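Local structure of alcohol dehydrogenase, zinc-containing (1VJ0) at residues 91-96 / 327-332; 45-50 / 104-109; 211-216 / 336-341. The protein probably acts as a zinc-dependent alcohol dehydrogenase, an oxidoreductase carrying two bound zinc ions in each chain. All coordinates share one frame; numbering follows the deposited sequence.

Contact 1: residues 91-96 / 327-332; sequences RDLNGE and SDTSHF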
loop_
_atom_site.group_PDB
_atom_site.type_symbol
_atom_site.label_atom_id
_atom_site.label_comp_id
_atom_site.label_asym_id
_atom_site.label_seq_id
_atom_site.Cartn_x
_atom_site.Cartn_y
_atom_site.Cartn_z
ATOM N N ARG A 91 16.280 0.230 -27.791
ATOM C CA ARG A 91 16.789 0.683 -26.518
ATOM C C ARG A 91 16.448 -0.314 -25.455
ATOM O O ARG A 91 15.341 -0.912 -25.433
ATOM C CB ARG A 91 16.138 1.993 -26.136
ATOM C CG ARG A 91 16.609 3.103 -27.000
ATOM C CD ARG A 91 16.086 4.410 -26.566
ATOM N NE ARG A 91 16.311 5.381 -27.617
ATOM C CZ ARG A 91 17.406 6.103 -27.776
ATOM N NH1 ARG A 91 18.433 6.009 -26.924
ATOM N NH2 ARG A 91 17.476 6.958 -28.799
ATOM N N ASP A 92 17.384 -0.503 -24.547
ATOM C CA ASP A 92 17.085 -1.319 -23.373
ATOM C C ASP A 92 16.211 -0.516 -22.396
ATOM O O ASP A 92 15.851 0.664 -22.673
ATOM C CB ASP A 92 18.382 -1.875 -22.757
ATOM C CG ASP A 92 19.036 -0.974 -21.765
ATOM O OD1 ASP A 92 18.733 0.262 -21.668
ATOM O OD2 ASP A 92 19.914 -1.472 -21.016
ATOM N N LEU A 93 15.824 -1.143 -21.288
ATOM C CA LEU A 93 14.901 -0.493 -20.340
ATOM C C LEU A 93 15.439 0.784 -19.666
ATOM O O LEU A 93 14.677 1.576 -19.129
ATOM C CB LEU A 93 14.488 -1.474 -19.285
ATOM C CG LEU A 93 13.478 -2.537 -19.763
ATOM C CD1 LEU A 93 13.596 -3.823 -18.954
ATOM C CD2 LEU A 93 12.042 -1.994 -19.728
ATOM N N ASN A 94 16.756 0.977 -19.679
ATOM C CA ASN A 94 17.365 2.201 -19.142
ATOM C C ASN A 94 17.565 3.266 -20.199
ATOM O O ASN A 94 18.071 4.366 -19.893
ATOM C CB ASN A 94 18.689 1.889 -18.447
ATOM C CG ASN A 94 18.497 1.085 -17.178
ATOM O OD1 ASN A 94 17.575 1.359 -16.372
ATOM N ND2 ASN A 94 19.333 0.064 -16.991
ATOM N N GLY A 95 17.160 2.957 -21.436
ATOM C CA GLY A 95 17.225 3.887 -22.521
ATOM C C GLY A 95 18.456 3.751 -23.382
ATOM O O GLY A 95 18.684 4.587 -24.266
ATOM N N GLU A 96 19.293 2.751 -23.138
ATOM C CA GLU A 96 20.554 2.700 -23.873
ATOM C C GLU A 96 20.326 1.979 -25.174
ATOM O O GLU A 96 19.773 0.891 -25.196
ATOM C CB GLU A 96 21.657 1.945 -23.130
ATOM C CG GLU A 96 21.964 2.394 -21.720
ATOM C CD GLU A 96 23.238 1.689 -21.268
ATOM O OE1 GLU A 96 24.283 1.779 -21.999
ATOM O OE2 GLU A 96 23.185 1.016 -20.229
ATOM N N SER A 327 5.688 -13.422 -13.868
ATOM C CA SER A 327 6.314 -12.181 -13.466
ATOM C C SER A 327 6.229 -11.256 -14.633
ATOM O O SER A 327 5.924 -11.678 -15.754
ATOM C CB SER A 327 7.771 -12.433 -13.128
ATOM O OG SER A 327 8.395 -13.115 -14.187
ATOM N N ASP A 328 6.510 -9.987 -14.377
ATOM C CA ASP A 328 6.533 -8.985 -15.407
ATOM C C ASP A 328 7.883 -8.277 -15.460
ATOM O O ASP A 328 8.828 -8.667 -14.792
ATOM C CB ASP A 328 5.337 -8.020 -15.253
ATOM C CG ASP A 328 5.404 -7.175 -14.021
ATOM O OD1 ASP A 328 6.500 -6.864 -13.488
ATOM O OD2 ASP A 328 4.367 -6.725 -13.534
ATOM N N THR A 329 7.979 -7.245 -16.297
ATOM C CA THR A 329 9.224 -6.533 -16.469
ATOM C C THR A 329 9.716 -5.810 -15.217
ATOM O O THR A 329 10.888 -5.719 -15.049
ATOM C CB THR A 329 9.084 -5.557 -17.622
ATOM O OG1 THR A 329 8.915 -6.311 -18.833
ATOM C CG2 THR A 329 10.341 -4.721 -17.811
ATOM N N SER A 330 8.830 -5.332 -14.343
ATOM C CA SER A 330 9.276 -4.762 -13.087
ATOM C C SER A 330 9.945 -5.836 -12.221
ATOM O O SER A 330 10.983 -5.601 -11.604
ATOM C CB SER A 330 8.140 -4.042 -12.324
ATOM O OG SER A 330 7.210 -4.986 -11.734
ATOM N N HIS A 331 9.396 -7.039 -12.193
ATOM C CA HIS A 331 10.006 -8.090 -11.426
ATOM C C HIS A 331 11.344 -8.515 -12.023
ATOM O O HIS A 331 12.302 -8.821 -11.280
ATOM C CB HIS A 331 9.084 -9.309 -11.342
ATOM C CG HIS A 331 7.733 -9.014 -10.798
ATOM N ND1 HIS A 331 6.576 -9.377 -11.460
ATOM C CD2 HIS A 331 7.338 -8.349 -9.679
ATOM C CE1 HIS A 331 5.523 -8.992 -10.745
ATOM N NE2 HIS A 331 5.955 -8.359 -9.663
ATOM N N PHE A 332 11.380 -8.572 -13.352
ATOM C CA PHE A 332 12.598 -8.862 -14.145
ATOM C C PHE A 332 13.809 -7.972 -13.735
ATOM O O PHE A 332 14.886 -8.437 -13.357
ATOM C CB PHE A 332 12.218 -8.754 -15.653
ATOM C CG PHE A 332 13.389 -8.655 -16.600
ATOM C CD1 PHE A 332 14.283 -9.691 -16.756
ATOM C CD2 PHE A 332 13.590 -7.518 -17.315
ATOM C CE1 PHE A 332 15.365 -9.562 -17.665
ATOM C CE2 PHE A 332 14.674 -7.383 -18.197
ATOM C CZ PHE A 332 15.543 -8.405 -18.356
#
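Leu-93 and Thr-329 are the closest backbone pair, their CA atoms 9.1 Å apart, so a turn and the first residue of helix 329-340 meet through side chains alone. Leu-93 and Thr-329 reach toward each other tip to tip: the methyl Thr-329 CG2 lies 3.6 Å from Leu-93 CD1 and 3.7 Å from Leu-93 CD2, touched by both ends of the leucine fork. With chi1 at -66°, Thr-329 sets OG1 anti to its carbonyl carbon, where it bonds to Asp-160, and CG2 anti to its backbone N, facing Leu-93. Phe-332, one helical turn on, presents its ring edge, with Leu-93 CD1 near the ring plane and 3.8 Å from Phe-332 CE2. The contact joins two parts of a medium-chain dehydrogenase: the loop between strands 78-86 and 103-106 of the GroES-like domain, and the helix that follows the last strand of the parallel sheet of the Rossmann-type domain. Each side is braced by an aspartate. Asp-92 OD1 takes Glu-96 N and Asn-94 N, both at 2.9 Å, from opposite faces of the carboxylate plane; the second bond makes an Asx turn within the type I turn from Asp-92 to Gly-95, and the pair should hold the carboxylate from turning. Asp-328 is the N-cap of the helix and forms a capping box with His-331: OD1 accepts from His-331 N nearly head-on, while Asp-328 N donates to His-331 ND1 at 3.0 Å. Ser-330 OG adds a 2.7 Å bond to the syn lone pair of Asp-328 OD1. The other carboxylate oxygen, OD2, forms a salt bridge with Lys-122 of a second subunit, and Leu-93 packs on Glu-114 of that same neighbour.

Contact 2: residues 45-50 / 104-109; sequences ILVEIL and IVWNRG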
loop_
_atom_site.group_PDB
_atom_site.type_symbol
_atom_site.label_atom_id
_atom_site.label_comp_id
_atom_site.label_asym_id
_atom_site.label_seq_id
_atom_site.Cartn_x
_atom_site.Cartn_y
_atom_site.Cartn_z
ATOM N N ILE A 45 15.667 -7.877 -32.987
ATOM C CA ILE A 45 17.037 -8.019 -32.557
ATOM C C ILE A 45 17.517 -9.467 -32.773
ATOM O O ILE A 45 16.922 -10.401 -32.247
ATOM C CB ILE A 45 17.208 -7.650 -31.039
ATOM C CG1 ILE A 45 16.634 -6.261 -30.772
ATOM C CG2 ILE A 45 18.690 -7.665 -30.684
ATOM C CD1 ILE A 45 15.133 -6.208 -30.353
ATOM N N LEU A 46 18.547 -9.644 -33.581
ATOM C CA LEU A 46 19.135 -10.969 -33.746
ATOM C C LEU A 46 20.170 -11.160 -32.668
ATOM O O LEU A 46 21.113 -10.347 -32.555
ATOM C CB LEU A 46 19.771 -11.088 -35.109
ATOM C CG LEU A 46 20.341 -12.448 -35.497
ATOM C CD1 LEU A 46 19.337 -13.590 -35.381
ATOM C CD2 LEU A 46 20.870 -12.322 -36.954
ATOM N N VAL A 47 20.014 -12.212 -31.894
ATOM C CA VAL A 47 20.823 -12.463 -30.709
ATOM C C VAL A 47 21.501 -13.820 -30.816
ATOM O O VAL A 47 20.852 -14.819 -31.140
ATOM C CB VAL A 47 19.960 -12.371 -29.413
ATOM C CG1 VAL A 47 20.785 -12.663 -28.139
ATOM C CG2 VAL A 47 19.308 -10.991 -29.333
ATOM N N GLU A 48 22.799 -13.827 -30.574
ATOM C CA GLU A 48 23.572 -15.046 -30.384
ATOM C C GLU A 48 23.368 -15.541 -28.959
ATOM O O GLU A 48 23.667 -14.823 -27.985
ATOM C CB GLU A 48 25.063 -14.745 -30.628
ATOM C CG GLU A 48 25.956 -15.970 -30.419
ATOM C CD GLU A 48 27.425 -15.650 -30.245
ATOM O OE1 GLU A 48 27.825 -14.451 -30.303
ATOM O OE2 GLU A 48 28.160 -16.637 -30.002
ATOM N N ILE A 49 22.814 -16.732 -28.803
ATOM C CA ILE A 49 22.624 -17.315 -27.458
ATOM C C ILE A 49 23.972 -17.707 -26.863
ATOM O O ILE A 49 24.738 -18.401 -27.515
ATOM C CB ILE A 49 21.660 -18.528 -27.489
ATOM C CG1 ILE A 49 20.226 -18.119 -27.892
ATOM C CG2 ILE A 49 21.652 -19.297 -26.176
ATOM C CD1 ILE A 49 19.487 -17.303 -26.825
ATOM N N LEU A 50 24.247 -17.250 -25.631
ATOM C CA LEU A 50 25.415 -17.683 -24.882
ATOM C C LEU A 50 25.080 -18.615 -23.723
ATOM O O LEU A 50 25.886 -19.480 -23.387
ATOM C CB LEU A 50 26.271 -16.489 -24.415
ATOM C CG LEU A 50 26.755 -15.535 -25.489
ATOM C CD1 LEU A 50 27.189 -14.173 -24.923
ATOM C CD2 LEU A 50 27.850 -16.223 -26.299
ATOM N N ILE A 104 23.186 -8.961 -23.408
ATOM C CA ILE A 104 21.852 -8.684 -22.926
ATOM C C ILE A 104 21.185 -9.863 -22.263
ATOM O O ILE A 104 21.522 -11.034 -22.509
ATOM C CB ILE A 104 20.951 -8.159 -24.096
ATOM C CG1 ILE A 104 20.726 -9.233 -25.179
ATOM C CG2 ILE A 104 21.553 -6.912 -24.657
ATOM C CD1 ILE A 104 19.565 -8.878 -26.167
ATOM N N VAL A 105 20.219 -9.534 -21.416
ATOM C CA VAL A 105 19.203 -10.456 -21.013
ATOM C C VAL A 105 17.848 -9.781 -21.290
ATOM O O VAL A 105 17.781 -8.584 -21.596
ATOM C CB VAL A 105 19.318 -10.887 -19.538
ATOM C CG1 VAL A 105 20.559 -11.674 -19.339
ATOM C CG2 VAL A 105 19.304 -9.669 -18.584
ATOM N N TRP A 106 16.780 -10.574 -21.249
ATOM C CA TRP A 106 15.490 -10.084 -21.641
ATOM C C TRP A 106 14.375 -10.809 -20.937
ATOM O O TRP A 106 14.510 -11.960 -20.468
ATOM C CB TRP A 106 15.289 -10.194 -23.176
ATOM C CG TRP A 106 15.413 -11.590 -23.714
ATOM C CD1 TRP A 106 14.391 -12.483 -23.908
ATOM C CD2 TRP A 106 16.612 -12.273 -24.137
ATOM N NE1 TRP A 106 14.879 -13.660 -24.407
ATOM C CE2 TRP A 106 16.236 -13.568 -24.548
ATOM C CE3 TRP A 106 17.954 -11.924 -24.197
ATOM C CZ2 TRP A 106 17.154 -14.505 -25.016
ATOM C CZ3 TRP A 106 18.875 -12.863 -24.650
ATOM C CH2 TRP A 106 18.465 -14.142 -25.057
ATOM N N ASN A 107 13.249 -10.130 -20.868
ATOM C CA ASN A 107 12.020 -10.752 -20.334
ATOM C C ASN A 107 11.468 -11.725 -21.408
ATOM O O ASN A 107 11.209 -11.345 -22.561
ATOM C CB ASN A 107 10.990 -9.636 -19.964
ATOM C CG ASN A 107 9.717 -10.156 -19.293
ATOM O OD1 ASN A 107 9.442 -11.370 -19.252
ATOM N ND2 ASN A 107 8.923 -9.214 -18.749
ATOM N N ARG A 108 11.247 -12.974 -21.013
ATOM C CA ARG A 108 10.722 -13.995 -21.934
ATOM C C ARG A 108 9.336 -13.697 -22.476
ATOM O O ARG A 108 8.969 -14.165 -23.550
ATOM C CB ARG A 108 10.708 -15.352 -21.205
ATOM C CG ARG A 108 9.716 -15.490 -20.069
ATOM C CD ARG A 108 9.699 -16.912 -19.551
ATOM N NE ARG A 108 8.716 -17.112 -18.514
ATOM C CZ ARG A 108 8.883 -16.723 -17.257
ATOM N NH1 ARG A 108 9.980 -16.150 -16.890
ATOM N NH2 ARG A 108 7.932 -16.909 -16.357
ATOM N N GLY A 109 8.561 -12.904 -21.734
ATOM C CA GLY A 109 7.158 -12.684 -22.055
ATOM C C GLY A 109 6.897 -11.307 -22.607
ATOM O O GLY A 109 7.464 -10.311 -22.130
#
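Asn-107 OD1 accepts from Gly-109 N at 3.0 Å in a nearly straight bond (170° at the hydrogen), the donor standing well above the carbonyl plane; this Asx turn bends the chain just after Trp-106, whose ring meets Val-47 and Ile-49. Strands 45-49 and 104-106 cross at 107° and come no nearer than 9.7 Å between axes, with no hydrogen bond between them. Strand 78-86 pairs antiparallel with each in the curled sheet of the GroES-like domain, and the side chains probably meet on its concave side. Trp-106 puts CG between its backbone N and carbonyl carbon (chi1 59°), sending the six-membered ring toward strand 45-49. Ile-49 CD1 comes to the ring edge, near the ring plane and 3.8 Å from Trp-106 CH2, its side chain crossing the indole at about a right angle. The Val-47 and Trp-106 side chains come from opposite directions, and Val-47 CG1 sits oblique to the ring, 4.0 Å from Trp-106 CZ3. The second methyl of the valine works separately: Val-47 CG2 meets Ile-104 CD1 tip to tip at 3.8 Å. Ile-153 and Leu-155 of strand 152-155 add to this packing, the first against Val-47 and Ile-49, the second against Trp-106. Cutting Trp-106 back to an alanine is likely to open a gap facing Val-47 CG1 and Ile-49 CD1, leaving both methyls without their aromatic partner. With four buried apolar side chains and no polar bond across it, the contact probably depends on shape fit and the exclusion of water rather than on paired charges.

Contact 3: residues 211-216 / 336-341; sequences GVVIAR and VSITSR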
loop_
_atom_site.group_PDB
_atom_site.type_symbol
_atom_site.label_atom_id
_atom_site.label_comp_id
_atom_site.label_asym_id
_atom_site.label_seq_id
_atom_site.Cartn_x
_atom_site.Cartn_y
_atom_site.Cartn_z
ATOM N N GLY A 211 14.269 -17.799 -3.514
ATOM C CA GLY A 211 13.498 -17.263 -2.369
ATOM C C GLY A 211 14.395 -16.976 -1.171
ATOM O O GLY A 211 14.247 -15.945 -0.513
ATOM N N VAL A 212 15.324 -17.900 -0.881
ATOM C CA VAL A 212 16.275 -17.727 0.238
ATOM C C VAL A 212 17.100 -16.450 0.064
ATOM O O VAL A 212 17.153 -15.593 0.968
ATOM C CB VAL A 212 17.225 -18.960 0.401
ATOM C CG1 VAL A 212 18.320 -18.696 1.452
ATOM C CG2 VAL A 212 16.393 -20.221 0.815
ATOM N N VAL A 213 17.717 -16.295 -1.100
ATOM C CA VAL A 213 18.538 -15.132 -1.398
ATOM C C VAL A 213 17.724 -13.827 -1.442
ATOM O O VAL A 213 18.174 -12.789 -0.928
ATOM C CB VAL A 213 19.327 -15.380 -2.705
ATOM C CG1 VAL A 213 20.064 -14.141 -3.190
ATOM C CG2 VAL A 213 20.279 -16.544 -2.516
ATOM N N ILE A 214 16.502 -13.878 -1.979
ATOM C CA ILE A 214 15.660 -12.703 -2.052
ATOM C C ILE A 214 15.256 -12.349 -0.647
ATOM O O ILE A 214 15.353 -11.182 -0.285
ATOM C CB ILE A 214 14.460 -12.922 -2.947
ATOM C CG1 ILE A 214 14.914 -13.060 -4.415
ATOM C CG2 ILE A 214 13.388 -11.842 -2.798
ATOM C CD1 ILE A 214 13.870 -13.835 -5.274
ATOM N N ALA A 215 14.837 -13.330 0.143
ATOM C CA ALA A 215 14.435 -13.042 1.540
ATOM C C ALA A 215 15.555 -12.358 2.302
ATOM O O ALA A 215 15.345 -11.360 2.978
ATOM C CB ALA A 215 14.003 -14.321 2.277
ATOM N N ARG A 216 16.760 -12.910 2.174
ATOM C CA ARG A 216 17.950 -12.341 2.816
ATOM C C ARG A 216 18.196 -10.903 2.304
ATOM O O ARG A 216 18.417 -10.001 3.081
ATOM C CB ARG A 216 19.178 -13.202 2.536
ATOM C CG ARG A 216 19.403 -14.363 3.462
ATOM C CD ARG A 216 20.237 -14.024 4.757
ATOM N NE ARG A 216 19.365 -13.530 5.827
ATOM C CZ ARG A 216 18.866 -14.245 6.831
ATOM N NH1 ARG A 216 19.138 -15.532 6.947
ATOM N NH2 ARG A 216 18.079 -13.662 7.732
ATOM N N VAL A 336 17.139 -9.139 -11.623
ATOM C CA VAL A 336 18.474 -8.967 -12.136
ATOM C C VAL A 336 19.321 -8.194 -11.119
ATOM O O VAL A 336 20.460 -8.589 -10.863
ATOM C CB VAL A 336 18.453 -8.267 -13.525
ATOM C CG1 VAL A 336 19.823 -7.800 -13.947
ATOM C CG2 VAL A 336 17.828 -9.177 -14.558
ATOM N N SER A 337 18.780 -7.142 -10.493
ATOM C CA SER A 337 19.579 -6.386 -9.484
ATOM C C SER A 337 19.977 -7.251 -8.278
ATOM O O SER A 337 21.157 -7.278 -7.881
ATOM C CB SER A 337 18.860 -5.095 -9.053
ATOM O OG SER A 337 19.595 -4.406 -8.033
ATOM N N ILE A 338 19.015 -7.971 -7.704
ATOM C CA ILE A 338 19.329 -8.849 -6.561
ATOM C C ILE A 338 20.336 -9.923 -6.960
ATOM O O ILE A 338 21.314 -10.207 -6.249
ATOM C CB ILE A 338 18.053 -9.472 -5.993
ATOM C CG1 ILE A 338 17.201 -8.401 -5.304
ATOM C CG2 ILE A 338 18.368 -10.556 -4.965
ATOM C CD1 ILE A 338 15.711 -8.894 -5.075
ATOM N N THR A 339 20.083 -10.531 -8.108
ATOM C CA THR A 339 20.910 -11.609 -8.596
ATOM C C THR A 339 22.382 -11.142 -8.742
ATOM O O THR A 339 23.316 -11.843 -8.351
ATOM C CB THR A 339 20.331 -12.158 -9.897
ATOM O OG1 THR A 339 19.060 -12.769 -9.637
ATOM C CG2 THR A 339 21.208 -13.284 -10.445
ATOM N N SER A 340 22.554 -9.924 -9.260
ATOM C CA SER A 340 23.857 -9.359 -9.570
ATOM C C SER A 340 24.710 -9.143 -8.313
ATOM O O SER A 340 25.919 -9.093 -8.412
ATOM C CB SER A 340 23.681 -8.045 -10.332
ATOM O OG SER A 340 23.306 -7.026 -9.412
ATOM N N ARG A 341 24.083 -9.018 -7.147
ATOM C CA ARG A 341 24.813 -8.986 -5.893
ATOM C C ARG A 341 25.019 -10.373 -5.293
ATOM O O ARG A 341 25.552 -10.479 -4.214
ATOM C CB ARG A 341 24.113 -8.128 -4.871
ATOM C CG ARG A 341 23.907 -6.662 -5.283
ATOM C CD ARG A 341 23.239 -5.814 -4.178
ATOM N NE ARG A 341 21.773 -5.996 -4.092
ATOM C CZ ARG A 341 21.104 -6.457 -3.014
ATOM N NH1 ARG A 341 21.728 -6.855 -1.890
ATOM N NH2 ARG A 341 19.771 -6.560 -3.096
#
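Ile-338 points from helix 329-340 at helix 206-217 and divides its two branches between Val-213 and Ile-214. The short branch, Ile-338 CG2, faces the methyl Val-213 CG1 at 4.3 Å. The long branch diverges from CG2, and its end, Ile-338 CD1, comes to Ile-214 CG1, also at 4.3 Å. The torsions account for this split: with chi1 at -69° CG2 lies opposite the backbone N, and chi2 at 164° stretches CD1 away from CA. Val-213 starts toward the opposing helix, whereas Ile-214 leaves its helix obliquely, so Ile-338 meets a methyl of one residue and the flank of the next. The CA atoms of Ile-214 and Ile-338 are 7.0 Å apart, yet the apolar contacts are light and bury a modest 120 Å² in all. Helix 206-217 follows strand 198-202, the first in sequence of the six-stranded parallel sheet, across a glycine-rich turn, consistent with the dinucleotide-binding Rossmann fold of this family; helix 329-340 follows the last strand, 320-323. Ile-214 also packs on Ala-183 and Phe-187 of helix 170-188. A third subunit reaches the same place, its Ala-195 packing on Ile-338 and its Glu-221 hydrogen-bonding Ser-337 OG. Near the end of helix 329-340, Ser-340 OG donates back to Ser-337 O at 2.7 Å, tilted from the carbonyl plane, and Arg-341 N bonds to Ile-338 O at 3.1 Å and, weakly, to Ser-337 O.

In the fold
Helix 329-340 is common to contacts 1 and 3, whose centres lie 17 Å apart: its start meets the GroES-like domain and its end the Rossmann-type domain. Contacts 1 and 2, with centres 13 Å apart, touch directly. Thr-329 OG1 and Asn-107 ND2, 2.9 Å apart, probably share a hydrogen bond, and Phe-332 CE1 packs 3.6 Å from Trp-106 C. Contacts 2 and 3, centres 21 Å apart, come to about 4 Å at their nearest atoms without touching. The zinc site of Cys-55, His-77, Glu-78 and Cys-178 lies close by: the side chain of Trp-106 is about 8 Å from that of His-77, and the side chain of Phe-332 about 10 Å from that of Cys-178.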